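Local structure of methylated RNA-binding protein 1 (Saccharomyces cerevisiae S288c, 4RCM) at residues 4-10 and 107-111; 10-16 and 58-62. The protein recognises N6-methyladenosine in RNA through its YTH domain and binds the 3'-UTR of PHO4 mRNA, lowering its stability in the control of phosphate metabolism. All blocks are in the same frame, centred on the assembly; numbering follows the deposited sequence.

How the contacts relate
Both contacts tie the N-terminal arm, which leads into strand 17-23, to the mixed sheet of the YTH domain. In contact 1 the arm runs along strand 102-112; in contact 2 it reaches the start of strand 61-67, and strand 72-79 lies between these two in the sheet. Leu10 belongs to both, its two methyls divided between them, and the contacts also touch directly where Val107 CG2 packs 3.8 Å from Phe62 CE2. The centres of contact 1 and contact 2 are about 16 Å apart. Neither lines the m6A site: the nearest atoms stay about 16 Å (contact 1) and about 14 Å (contact 2) from the bound nucleic acid.

Contact 1: 4-10 and 107-111; sequences AIIPPWL and VIVRD
Ile5 pairs with Val109 in a single antiparallel beta bridge, which lays the N-terminal arm along strand 102-112 of the YTH sheet. The pair is hydrogen-bonded in both directions: Ile5 N gives to Val109 O at 2.8 Å, and Val109 N returns a bond to Ile5 O at 2.9 Å, nearly straight at 167° and on a lone pair of that carbonyl. Ile108 CA-H adds a weaker contact to the same oxygen. The side chains of Ile5 and Val109 lie side by side, pointing the same way, and both touch Phe33 of helix 26-35; CD1 of Ile5 is 4.1 Å from CG2 of Val109.

Packing stays close where the arm leaves the bridge. The Pro7 ring crosses Ile108 at about a right angle and sets its CD 3.7 Å from Ile108 CG1. Here, at Val107 and Ile108, strand 102-112 forms a classic beta bulge opposite Val76. Ile6 adds a light touch, its CD1 4.2 Å from Arg110 NH1; that guanidinium is held chiefly by Phe151 O, Thr153 O and Asp155, while its NE bonds Asp111 O from above the carbonyl plane.

The solvent side is the bend at Pro8 and Trp9, where the arm swings off the strand and lies exposed. It then turns back in: Leu10 holds CG opposite its backbone N (chi1 173°), which carries CD2 to within 4.1 Å of Ile108 CD1.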
loop_
_atom_site.group_PDB
_atom_site.type_symbol
_atom_site.label_atom_id
_atom_site.label_comp_id
_atom_site.label_asym_id
_atom_site.label_seq_id
_atom_site.Cartn_x
_atom_site.Cartn_y
_atom_site.Cartn_z
ATOM N N ALA A 4 10.913 -0.271 -13.179
ATOM C CA ALA A 4 10.194 0.426 -12.130
ATOM C C ALA A 4 9.092 1.323 -12.713
ATOM O O ALA A 4 9.202 1.810 -13.848
ATOM C CB ALA A 4 11.181 1.241 -11.304
ATOM N N ILE A 5 8.010 1.537 -11.964
ATOM C CA ILE A 5 6.922 2.404 -12.454
ATOM C C ILE A 5 6.810 3.619 -11.547
ATOM O O ILE A 5 6.571 3.479 -10.378
ATOM C CB ILE A 5 5.578 1.653 -12.532
ATOM C CG1 ILE A 5 5.686 0.500 -13.543
ATOM C CG2 ILE A 5 4.459 2.591 -12.932
ATOM C CD1 ILE A 5 4.611 -0.535 -13.416
ATOM N N ILE A 6 7.034 4.797 -12.101
ATOM C CA ILE A 6 6.795 6.054 -11.423
ATOM C C ILE A 6 6.016 6.933 -12.383
ATOM O O ILE A 6 6.464 7.192 -13.532
ATOM C CB ILE A 6 8.068 6.820 -11.089
ATOM C CG1 ILE A 6 8.886 6.099 -10.024
ATOM C CG2 ILE A 6 7.713 8.221 -10.598
ATOM C CD1 ILE A 6 10.336 6.539 -9.993
ATOM N N PRO A 7 4.836 7.369 -11.971
ATOM C CA PRO A 7 4.026 8.128 -12.907
ATOM C C PRO A 7 4.490 9.581 -12.999
ATOM O O PRO A 7 5.063 10.098 -12.042
ATOM C CB PRO A 7 2.625 8.045 -12.293
ATOM C CG PRO A 7 2.889 7.979 -10.860
ATOM C CD PRO A 7 4.200 7.309 -10.648
ATOM N N PRO A 8 4.255 10.219 -14.155
ATOM C CA PRO A 8 4.684 11.583 -14.347
ATOM C C PRO A 8 3.841 12.569 -13.540
ATOM O O PRO A 8 4.341 13.627 -13.189
ATOM C CB PRO A 8 4.501 11.793 -15.851
ATOM C CG PRO A 8 3.318 10.929 -16.214
ATOM C CD PRO A 8 3.515 9.706 -15.336
ATOM N N TRP A 9 2.591 12.209 -13.226
ATOM C CA TRP A 9 1.709 13.053 -12.417
ATOM C C TRP A 9 0.976 12.181 -11.396
ATOM O O TRP A 9 0.484 11.136 -11.736
ATOM C CB TRP A 9 0.688 13.730 -13.344
ATOM C CG TRP A 9 -0.243 14.642 -12.683
ATOM C CD1 TRP A 9 -1.539 14.385 -12.340
ATOM C CD2 TRP A 9 0.019 15.993 -12.291
ATOM N NE1 TRP A 9 -2.101 15.486 -11.745
ATOM C CE2 TRP A 9 -1.168 16.493 -11.704
ATOM C CE3 TRP A 9 1.159 16.823 -12.336
ATOM C CZ2 TRP A 9 -1.260 17.791 -11.188
ATOM C CZ3 TRP A 9 1.071 18.110 -11.835
ATOM C CH2 TRP A 9 -0.134 18.584 -11.263
ATOM N N LEU A 10 0.924 12.625 -10.146
ATOM C CA LEU A 10 0.120 11.984 -9.114
ATOM C C LEU A 10 -0.249 13.058 -8.107
ATOM O O LEU A 10 0.618 13.676 -7.532
ATOM C CB LEU A 10 0.895 10.817 -8.456
ATOM C CG LEU A 10 0.248 10.151 -7.244
ATOM C CD1 LEU A 10 -1.105 9.576 -7.621
ATOM C CD2 LEU A 10 1.168 9.071 -6.750
ATOM N N VAL A 107 0.023 2.414 -8.429
ATOM C CA VAL A 107 0.470 3.701 -9.017
ATOM C C VAL A 107 1.999 3.786 -9.080
ATOM O O VAL A 107 2.543 4.321 -10.043
ATOM C CB VAL A 107 -0.122 4.948 -8.285
ATOM C CG1 VAL A 107 -1.627 5.027 -8.474
ATOM C CG2 VAL A 107 0.183 4.930 -6.787
ATOM N N ILE A 108 2.677 3.216 -8.075
ATOM C CA ILE A 108 4.154 3.208 -8.013
ATOM C C ILE A 108 4.735 1.834 -7.695
ATOM O O ILE A 108 4.323 1.179 -6.766
ATOM C CB ILE A 108 4.706 4.211 -6.961
ATOM C CG1 ILE A 108 4.348 5.639 -7.326
ATOM C CG2 ILE A 108 6.257 4.088 -6.807
ATOM C CD1 ILE A 108 4.395 6.600 -6.147
ATOM N N VAL A 109 5.777 1.415 -8.441
ATOM C CA VAL A 109 6.362 0.101 -8.226
ATOM C C VAL A 109 7.857 0.298 -8.254
ATOM O O VAL A 109 8.392 0.589 -9.313
ATOM C CB VAL A 109 5.972 -0.904 -9.324
ATOM C CG1 VAL A 109 6.673 -2.244 -9.109
ATOM C CG2 VAL A 109 4.473 -1.093 -9.350
ATOM N N ARG A 110 8.469 0.267 -7.065
ATOM C CA ARG A 110 9.893 0.414 -6.873
ATOM C C ARG A 110 10.149 0.228 -5.386
ATOM O O ARG A 110 9.291 0.465 -4.569
ATOM C CB ARG A 110 10.434 1.775 -7.318
ATOM C CG ARG A 110 9.773 3.017 -6.695
ATOM C CD ARG A 110 10.441 3.603 -5.433
ATOM N NE ARG A 110 11.912 3.707 -5.508
ATOM C CZ ARG A 110 12.620 4.790 -5.833
ATOM N NH1 ARG A 110 12.047 5.942 -6.204
ATOM N NH2 ARG A 110 13.928 4.701 -5.843
ATOM N N ASP A 111 11.331 -0.211 -5.047
ATOM C CA ASP A 111 11.693 -0.389 -3.623
ATOM C C ASP A 111 12.226 0.912 -3.014
ATOM O O ASP A 111 12.897 1.682 -3.657
ATOM C CB ASP A 111 12.754 -1.490 -3.479
ATOM C CG ASP A 111 12.195 -2.898 -3.716
ATOM O OD1 ASP A 111 10.947 -3.122 -3.847
ATOM O OD2 ASP A 111 13.036 -3.821 -3.775
#

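Contact 2: 10-16 and 58-62; sequences LNIPENS and GAKVF
A type II beta turn from Pro13 to Ser16 ends the N-terminal arm just before strand 17-23, and its last residue meets the run-in to strand 61-67 of the YTH sheet. Ser16 OG gives a 2.7 Å hydrogen bond to Pro13 O, which also accepts from Ser16 N on the same face of its plane. The hydroxyl oxygen in turn receives Lys60 N at 2.9 Å, with an angle of 163° at the hydrogen. Ser16 chi1 of -65° turns OG back beside its own backbone N, and this is what lets one hydroxyl join the turn to the residue just ahead of strand 61-67. An alanine here is likely to leave Lys60 N without this acceptor and Pro13 O with one donor fewer, so that the turn is less firmly tied to the strand's lead-in.

Lys60 stretches out beyond CG, its chain passing Pro13 at about a right angle, and NZ reaches Asn11 O at 2.7 Å, nearly along the C=O axis. Pro13 CG also lies close to Gly58 O, while Ala59 CB rests against Asn15.

Deeper in, Ile12 comes down on Phe62. Its CD1 sits over one face of the ring, 3.7 Å from the centroid in a CH-pi contact, and CG1 is 3.5 Å from Phe62 CE1. Leu10 CD1 adds an oblique touch at CZ, 4.0 Å away. Ile12 and Leu10 lie between the sheet and helix 141-151, Ile12 touching Ile145 and Ile148 and Leu10 touching Ile148, while Phe62 also packs on Phe18 of strand 17-23 and Val76 of strand 72-79.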
loop_
_atom_site.group_PDB
_atom_site.type_symbol
_atom_site.label_atom_id
_atom_site.label_comp_id
_atom_site.label_asym_id
_atom_site.label_seq_id
_atom_site.Cartn_x
_atom_site.Cartn_y
_atom_site.Cartn_z
ATOM N N LEU A 10 0.924 12.625 -10.146
ATOM C CA LEU A 10 0.120 11.984 -9.114
ATOM C C LEU A 10 -0.249 13.058 -8.107
ATOM O O LEU A 10 0.618 13.676 -7.532
ATOM C CB LEU A 10 0.895 10.817 -8.456
ATOM C CG LEU A 10 0.248 10.151 -7.244
ATOM C CD1 LEU A 10 -1.105 9.576 -7.621
ATOM C CD2 LEU A 10 1.168 9.071 -6.750
ATOM N N ASN A 11 -1.548 13.317 -7.946
ATOM C CA ASN A 11 -2.037 14.321 -7.039
ATOM C C ASN A 11 -2.883 13.673 -6.007
ATOM O O ASN A 11 -3.768 12.915 -6.362
ATOM C CB ASN A 11 -2.908 15.369 -7.767
ATOM C CG ASN A 11 -3.396 16.449 -6.831
ATOM O OD1 ASN A 11 -4.513 16.407 -6.344
ATOM N ND2 ASN A 11 -2.504 17.338 -6.457
ATOM N N ILE A 12 -2.617 13.981 -4.731
ATOM C CA ILE A 12 -3.342 13.415 -3.622
ATOM C C ILE A 12 -3.895 14.557 -2.763
ATOM O O ILE A 12 -3.141 15.195 -1.988
ATOM C CB ILE A 12 -2.438 12.462 -2.781
ATOM C CG1 ILE A 12 -1.832 11.380 -3.668
ATOM C CG2 ILE A 12 -3.213 11.875 -1.602
ATOM C CD1 ILE A 12 -0.975 10.431 -2.913
ATOM N N PRO A 13 -5.223 14.807 -2.880
ATOM C CA PRO A 13 -5.908 15.898 -2.219
ATOM C C PRO A 13 -6.240 15.721 -0.750
ATOM O O PRO A 13 -6.148 14.601 -0.158
ATOM C CB PRO A 13 -7.203 16.052 -2.997
ATOM C CG PRO A 13 -7.382 14.848 -3.796
ATOM C CD PRO A 13 -6.048 14.168 -3.924
ATOM N N GLU A 14 -6.605 16.863 -0.185
ATOM C CA GLU A 14 -6.864 17.029 1.210
ATOM C C GLU A 14 -7.907 15.992 1.542
ATOM O O GLU A 14 -8.736 15.653 0.691
ATOM C CB GLU A 14 -7.405 18.466 1.489
ATOM C CG GLU A 14 -7.564 18.824 2.971
ATOM C CD GLU A 14 -8.585 19.986 3.206
ATOM O OE1 GLU A 14 -8.784 20.792 2.264
ATOM O OE2 GLU A 14 -9.172 20.082 4.329
ATOM N N ASN A 15 -7.780 15.443 2.739
ATOM C CA ASN A 15 -8.690 14.449 3.291
ATOM C C ASN A 15 -8.464 13.038 2.749
ATOM O O ASN A 15 -9.171 12.125 3.126
ATOM C CB ASN A 15 -10.138 14.881 3.100
ATOM C CG ASN A 15 -10.481 16.168 3.830
ATOM O OD1 ASN A 15 -10.031 16.400 4.922
ATOM N ND2 ASN A 15 -11.349 16.975 3.241
ATOM N N SER A 16 -7.489 12.858 1.855
ATOM C CA SER A 16 -7.033 11.512 1.471
ATOM C C SER A 16 -6.378 10.801 2.652
ATOM O O SER A 16 -5.938 11.465 3.570
ATOM C CB SER A 16 -6.025 11.562 0.337
ATOM O OG SER A 16 -6.641 12.065 -0.821
ATOM N N GLY A 58 -12.925 14.398 -4.310
ATOM C CA GLY A 58 -11.891 13.619 -4.953
ATOM C C GLY A 58 -10.847 13.099 -3.966
ATOM O O GLY A 58 -9.689 12.973 -4.316
ATOM N N ALA A 59 -11.241 12.836 -2.729
ATOM C CA ALA A 59 -10.302 12.283 -1.743
ATOM C C ALA A 59 -10.025 10.826 -2.101
ATOM O O ALA A 59 -10.913 10.126 -2.648
ATOM C CB ALA A 59 -10.870 12.377 -0.361
ATOM N N LYS A 60 -8.807 10.380 -1.804
ATOM C CA LYS A 60 -8.330 9.022 -2.154
ATOM C C LYS A 60 -7.818 8.201 -0.934
ATOM O O LYS A 60 -7.526 8.778 0.103
ATOM C CB LYS A 60 -7.175 9.165 -3.192
ATOM C CG LYS A 60 -7.565 9.995 -4.424
ATOM C CD LYS A 60 -6.405 10.168 -5.393
ATOM C CE LYS A 60 -6.737 11.049 -6.614
ATOM N NZ LYS A 60 -5.529 11.262 -7.502
ATOM N N VAL A 61 -7.752 6.856 -1.089
ATOM C CA VAL A 61 -7.028 5.937 -0.164
ATOM C C VAL A 61 -5.810 5.331 -0.889
ATOM O O VAL A 61 -5.949 4.722 -1.985
ATOM C CB VAL A 61 -7.907 4.821 0.380
ATOM C CG1 VAL A 61 -7.110 3.761 1.128
ATOM C CG2 VAL A 61 -8.937 5.389 1.327
ATOM N N PHE A 62 -4.641 5.542 -0.296
ATOM C CA PHE A 62 -3.410 4.893 -0.740
ATOM C C PHE A 62 -2.879 3.897 0.277
ATOM O O PHE A 62 -3.046 4.090 1.520
ATOM C CB PHE A 62 -2.340 5.920 -1.056
ATOM C CG PHE A 62 -2.619 6.664 -2.309
ATOM C CD1 PHE A 62 -3.485 7.733 -2.296
ATOM C CD2 PHE A 62 -2.090 6.230 -3.493
ATOM C CE1 PHE A 62 -3.758 8.416 -3.462
ATOM C CE2 PHE A 62 -2.362 6.881 -4.667
ATOM C CZ PHE A 62 -3.205 7.976 -4.660
#